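Local coordinates for protein acetylglutamate kinase (Streptococcus mutans, PDB 3L86) that probably catalyses the ATP-dependent phosphorylation of N-acetyl-L-glutamate, the second step in making N-acetylornithine for arginine biosynthesis, at residues Glu121-Arg124 and Ser129-Gln132; Ser57-Trp62 and Lys67-Val72. All coordinates share one frame; numbering follows the deposited sequence.

Interaction 1. Residues Glu121-Arg124 and Ser129-Gln132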
loop_
_atom_site.group_PDB
_atom_site.type_symbol
_atom_site.label_atom_id
_atom_site.label_comp_id
_atom_site.label_asym_id
_atom_site.label_seq_id
_atom_site.Cartn_x
_atom_site.Cartn_y
_atom_site.Cartn_z
ATOM N N GLU A 121 -5.535 -6.050 15.267
ATOM C CA GLU A 121 -5.933 -7.115 16.207
ATOM C C GLU A 121 -5.208 -8.474 15.889
ATOM O O GLU A 121 -4.701 -9.121 16.796
ATOM C CB GLU A 121 -7.473 -7.285 16.294
ATOM C CG GLU A 121 -8.230 -5.993 16.698
ATOM C CD GLU A 121 -9.758 -6.026 16.456
ATOM O OE1 GLU A 121 -10.275 -6.712 15.526
ATOM O OE2 GLU A 121 -10.471 -5.293 17.185
ATOM N N LYS A 122 -5.168 -8.915 14.636
ATOM C CA LYS A 122 -4.451 -10.175 14.297
ATOM C C LYS A 122 -2.961 -10.136 14.674
ATOM O O LYS A 122 -2.395 -11.149 15.204
ATOM C CB LYS A 122 -4.586 -10.531 12.805
ATOM C CG LYS A 122 -5.991 -10.875 12.308
ATOM C CD LYS A 122 -6.347 -12.298 12.723
ATOM C CE LYS A 122 -7.667 -12.734 12.113
ATOM N NZ LYS A 122 -8.815 -12.413 12.974
ATOM N N LEU A 123 -2.296 -9.001 14.391
ATOM C CA LEU A 123 -0.877 -8.811 14.754
ATOM C C LEU A 123 -0.648 -8.788 16.287
ATOM O O LEU A 123 0.265 -9.494 16.825
ATOM C CB LEU A 123 -0.313 -7.529 14.105
ATOM C CG LEU A 123 -0.084 -7.558 12.574
ATOM C CD1 LEU A 123 0.095 -6.146 11.920
ATOM C CD2 LEU A 123 1.144 -8.425 12.274
ATOM N N ARG A 124 -1.428 -7.971 17.011
ATOM C CA ARG A 124 -1.321 -7.968 18.474
ATOM C C ARG A 124 -1.592 -9.337 19.099
ATOM O O ARG A 124 -0.866 -9.771 19.997
ATOM C CB ARG A 124 -2.155 -6.852 19.110
ATOM C CG ARG A 124 -1.564 -5.452 18.922
ATOM C CD ARG A 124 -2.529 -4.319 19.437
ATOM N NE ARG A 124 -1.858 -3.017 19.468
ATOM C CZ ARG A 124 -2.412 -1.886 19.896
ATOM N NH1 ARG A 124 -3.654 -1.850 20.326
ATOM N NH2 ARG A 124 -1.731 -0.770 19.884
ATOM N N SER A 129 4.172 -5.962 18.420
ATOM C CA SER A 129 3.909 -4.631 18.908
ATOM C C SER A 129 3.715 -3.644 17.750
ATOM O O SER A 129 4.607 -3.490 16.926
ATOM C CB SER A 129 5.040 -4.180 19.864
ATOM O OG SER A 129 5.124 -2.759 19.855
ATOM N N CYS A 130 2.532 -3.015 17.683
ATOM C CA CYS A 130 2.096 -2.200 16.528
ATOM C C CYS A 130 0.953 -1.245 16.952
ATOM O O CYS A 130 0.356 -1.434 18.020
ATOM C CB CYS A 130 1.556 -3.097 15.372
ATOM S SG CYS A 130 0.138 -4.188 15.785
ATOM N N GLN A 131 0.625 -0.270 16.091
ATOM C CA GLN A 131 -0.407 0.739 16.406
ATOM C C GLN A 131 -1.019 1.294 15.120
ATOM O O GLN A 131 -0.301 1.739 14.281
ATOM C CB GLN A 131 0.229 1.920 17.217
ATOM C CG GLN A 131 -0.759 3.062 17.523
ATOM C CD GLN A 131 -1.936 2.591 18.351
ATOM O OE1 GLN A 131 -1.750 2.085 19.465
ATOM N NE2 GLN A 131 -3.164 2.762 17.832
ATOM N N GLN A 132 -2.337 1.263 14.974
ATOM C CA GLN A 132 -3.022 1.971 13.855
ATOM C C GLN A 132 -2.931 3.491 14.040
ATOM O O GLN A 132 -3.310 3.986 15.131
ATOM C CB GLN A 132 -4.494 1.532 13.816
ATOM C CG GLN A 132 -5.382 2.245 12.822
ATOM C CD GLN A 132 -6.813 1.643 12.817
ATOM O OE1 GLN A 132 -7.423 1.416 13.871
ATOM N NE2 GLN A 132 -7.324 1.373 11.646
HETATM O O HOH W 1 1.126 -3.318 20.552
#
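Arg124, near the end of its helix, lays its guanidinium side-on against the backbone carbonyl of Cys130, so that two nitrogens converge on one oxygen. NE to Cys130 O measures 3.1 Å and NH2 to Cys130 O 2.9 Å. Neither bond is straight, since roughly parallel N-H groups of one rigid guanidinium cannot both aim at a single oxygen: the N-H...O angles are 135° and 141°. The NH2 donor lies in the carbonyl plane, whereas NE is tilted from it. An aliphatic chain extended from CG to NE carries the group to the strand. NH2 also approaches Gln131 OE1 at 2.9 Å, but this bond is weak, and the guanidinium and amide planes stand 78° apart, far from a flat stack. The amide of Gln131 is held from its other end, where NE2 donates almost straight to Gln132 O at 3.0 Å. A water accepts from Cys130 N and, weakly, from Arg124 NE, joining the same two residues a second time.

Nearer the helix backbone, the sulfur of Cys130 sits between its own backbone N and carbonyl carbon and touches two helix residues. SG is 3.8 Å from Leu123 CB and equally far from Arg124 CG; the first methylenes of Arg124 therefore pack on the sulfur while its guanidinium bonds to the carbonyl. Cys130 also meets Ile174 and Ile176 of the neighbouring parallel strand 174-182. The arrangement is a helix-to-strand connection of the alpha/beta amino acid kinase fold, in which the end of helix 101-125 is fastened to strand 130-132 of the main sheet, away from the substrate and nucleotide sites.

Interaction 2. Residues Ser57-Trp62 and Lys67-Val72; sequences SQIKNW and KQLVIV
With CG set anti to the carbonyl carbon (chi1 -81°), the Trp62 indole extends alongside the chain of Lys67, whose own CG is anti to the backbone N (chi1 -158°). The two side chains lie side by side and point the same way, and Lys67 CD comes over one face of the indole, 4.0 Å from the centroid of the five-membered ring and 19° off its normal. This is a CH-pi contact, displaced toward the rim. Bends further along the lysine chain turn NZ off; at 5.7 Å from the same centroid of Trp62 it can add at most a weak cation-pi attraction, and its firm partner is Asp37, in a salt bridge. On the opposite face of the indole, Gln58 OE1 from the preceding helical turn lies 3.2 Å above the plane.

At the backbone, Lys67 N donates to Trp62 O at 3.0 Å, fixing the start of the return path close to the helix. The contact belongs to the beta-alpha-beta unit of strand 38-43, helix 53-64 and strand 68-73, and it joins the last two of these elements within the amino acid kinase fold; the two strands pair in parallel.

Deeper in, Leu69 is directed toward the helix and crosses Trp62 at about a right angle. Its CD2 packs 4.0 Å from Trp62 CB and also 3.9 Å from Ile59 CG2, so one methyl touches residues three apart on the same face of the helix, while its CD1 approaches Trp62 CE3 obliquely at 4.1 Å. Ile174 of the adjacent strand 174-182 touches both Ile59 and Leu69, which are buried.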
loop_
_atom_site.group_PDB
_atom_site.type_symbol
_atom_site.label_atom_id
_atom_site.label_comp_id
_atom_site.label_asym_id
_atom_site.label_seq_id
_atom_site.Cartn_x
_atom_site.Cartn_y
_atom_site.Cartn_z
ATOM N N SER A 57 4.277 -15.112 12.050
ATOM C CA SER A 57 5.644 -15.435 12.608
ATOM C C SER A 57 6.810 -14.681 11.964
ATOM O O SER A 57 7.772 -14.247 12.641
ATOM C CB SER A 57 5.942 -16.938 12.485
ATOM O OG SER A 57 4.974 -17.690 13.220
ATOM N N GLN A 58 6.762 -14.529 10.645
ATOM C CA GLN A 58 7.835 -13.829 9.928
ATOM C C GLN A 58 7.910 -12.375 10.372
ATOM O O GLN A 58 8.990 -11.852 10.646
ATOM C CB GLN A 58 7.699 -13.976 8.370
ATOM C CG GLN A 58 8.849 -13.289 7.561
ATOM C CD GLN A 58 10.247 -13.859 7.920
ATOM O OE1 GLN A 58 10.987 -13.313 8.744
ATOM N NE2 GLN A 58 10.559 -14.983 7.356
ATOM N N ILE A 59 6.763 -11.702 10.450
ATOM C CA ILE A 59 6.753 -10.344 11.027
ATOM C C ILE A 59 7.345 -10.306 12.468
ATOM O O ILE A 59 8.237 -9.477 12.751
ATOM C CB ILE A 59 5.310 -9.717 10.999
ATOM C CG1 ILE A 59 4.724 -9.620 9.564
ATOM C CG2 ILE A 59 5.285 -8.339 11.616
ATOM C CD1 ILE A 59 5.515 -8.677 8.570
ATOM N N LYS A 60 6.818 -11.121 13.393
ATOM C CA LYS A 60 7.310 -11.110 14.796
ATOM C C LYS A 60 8.835 -11.369 14.838
ATOM O O LYS A 60 9.552 -10.714 15.586
ATOM C CB LYS A 60 6.634 -12.204 15.657
ATOM C CG LYS A 60 6.931 -11.903 17.177
ATOM C CD LYS A 60 6.310 -12.839 18.162
ATOM C CE LYS A 60 6.750 -12.371 19.590
ATOM N NZ LYS A 60 7.990 -13.171 19.983
ATOM N N ASN A 61 9.316 -12.349 14.071
ATOM C CA ASN A 61 10.776 -12.716 14.052
ATOM C C ASN A 61 11.633 -11.593 13.490
ATOM O O ASN A 61 12.702 -11.280 14.038
ATOM C CB ASN A 61 11.040 -14.044 13.287
ATOM C CG ASN A 61 10.369 -15.209 13.938
ATOM O OD1 ASN A 61 10.065 -15.130 15.109
ATOM N ND2 ASN A 61 10.184 -16.336 13.206
ATOM N N TRP A 62 11.180 -10.952 12.407
ATOM C CA TRP A 62 11.897 -9.730 11.970
ATOM C C TRP A 62 11.946 -8.661 13.078
ATOM O O TRP A 62 12.983 -7.977 13.280
ATOM C CB TRP A 62 11.310 -9.103 10.667
ATOM C CG TRP A 62 11.748 -9.755 9.320
ATOM C CD1 TRP A 62 12.933 -10.431 9.047
ATOM C CD2 TRP A 62 10.992 -9.753 8.099
ATOM N NE1 TRP A 62 12.940 -10.853 7.699
ATOM C CE2 TRP A 62 11.761 -10.445 7.111
ATOM C CE3 TRP A 62 9.737 -9.203 7.734
ATOM C CZ2 TRP A 62 11.299 -10.635 5.810
ATOM C CZ3 TRP A 62 9.280 -9.398 6.430
ATOM C CH2 TRP A 62 10.069 -10.063 5.476
ATOM N N LYS A 67 14.775 -5.619 13.043
ATOM C CA LYS A 67 14.411 -4.979 11.802
ATOM C C LYS A 67 13.377 -3.832 12.008
ATOM O O LYS A 67 12.561 -3.927 12.872
ATOM C CB LYS A 67 13.932 -6.028 10.821
ATOM C CG LYS A 67 14.014 -5.647 9.389
ATOM C CD LYS A 67 14.119 -6.796 8.441
ATOM C CE LYS A 67 15.456 -7.472 8.353
ATOM N NZ LYS A 67 16.495 -6.697 7.866
ATOM N N GLN A 68 13.454 -2.751 11.256
ATOM C CA GLN A 68 12.418 -1.699 11.399
ATOM C C GLN A 68 11.369 -1.883 10.309
ATOM O O GLN A 68 11.720 -1.914 9.118
ATOM C CB GLN A 68 13.067 -0.299 11.260
ATOM C CG GLN A 68 14.236 -0.078 12.308
ATOM C CD GLN A 68 15.111 1.097 11.866
ATOM O OE1 GLN A 68 14.723 2.241 12.038
ATOM N NE2 GLN A 68 16.244 0.813 11.216
ATOM N N LEU A 69 10.101 -1.973 10.709
ATOM C CA LEU A 69 9.046 -2.380 9.779
ATOM C C LEU A 69 7.971 -1.284 9.739
ATOM O O LEU A 69 7.615 -0.736 10.792
ATOM C CB LEU A 69 8.434 -3.728 10.221
ATOM C CG LEU A 69 8.795 -5.110 9.643
ATOM C CD1 LEU A 69 10.120 -5.294 8.919
ATOM C CD2 LEU A 69 8.459 -6.333 10.546
ATOM N N VAL A 70 7.480 -0.951 8.534
ATOM C CA VAL A 70 6.328 -0.021 8.405
ATOM C C VAL A 70 5.309 -0.727 7.526
ATOM O O VAL A 70 5.705 -1.282 6.504
ATOM C CB VAL A 70 6.733 1.348 7.749
ATOM C CG1 VAL A 70 5.505 2.206 7.493
ATOM C CG2 VAL A 70 7.765 2.135 8.667
ATOM N N ILE A 71 4.028 -0.749 7.935
ATOM C CA ILE A 71 2.939 -1.377 7.188
ATOM C C ILE A 71 1.949 -0.316 6.613
ATOM O O ILE A 71 1.481 0.607 7.337
ATOM C CB ILE A 71 2.160 -2.438 8.045
ATOM C CG1 ILE A 71 2.998 -3.712 8.269
ATOM C CG2 ILE A 71 0.722 -2.821 7.413
ATOM C CD1 ILE A 71 2.396 -4.663 9.354
ATOM N N VAL A 72 1.700 -0.415 5.300
ATOM C CA VAL A 72 0.717 0.379 4.540
ATOM C C VAL A 72 -0.310 -0.667 4.045
ATOM O O VAL A 72 0.053 -1.824 3.834
ATOM C CB VAL A 72 1.385 1.108 3.337
ATOM C CG1 VAL A 72 0.336 1.772 2.369
ATOM C CG2 VAL A 72 2.506 2.135 3.868
#

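In the fold
From the N terminus, strand 38-43 leads into helix 53-64, and interaction 2 then closes the short connection between that helix and strand 68-73. The chain runs on through helix 76-85 and the long helix 101-125 before interaction 1 closes a second short connection, into strand 130-132. The two closures lie in series, neither enclosing nor crossing the other. Their centres are 11 Å apart, and they meet directly: Leu123 CD1 lies 3.8 Å from Ile71 CD1, with Leu123 CD2 4.2 Å from Ile59 CG2. Strand 174-182, parallel to both 68-73 and 130-132, pairs with each, tying both helix-to-strand returns into one sheet.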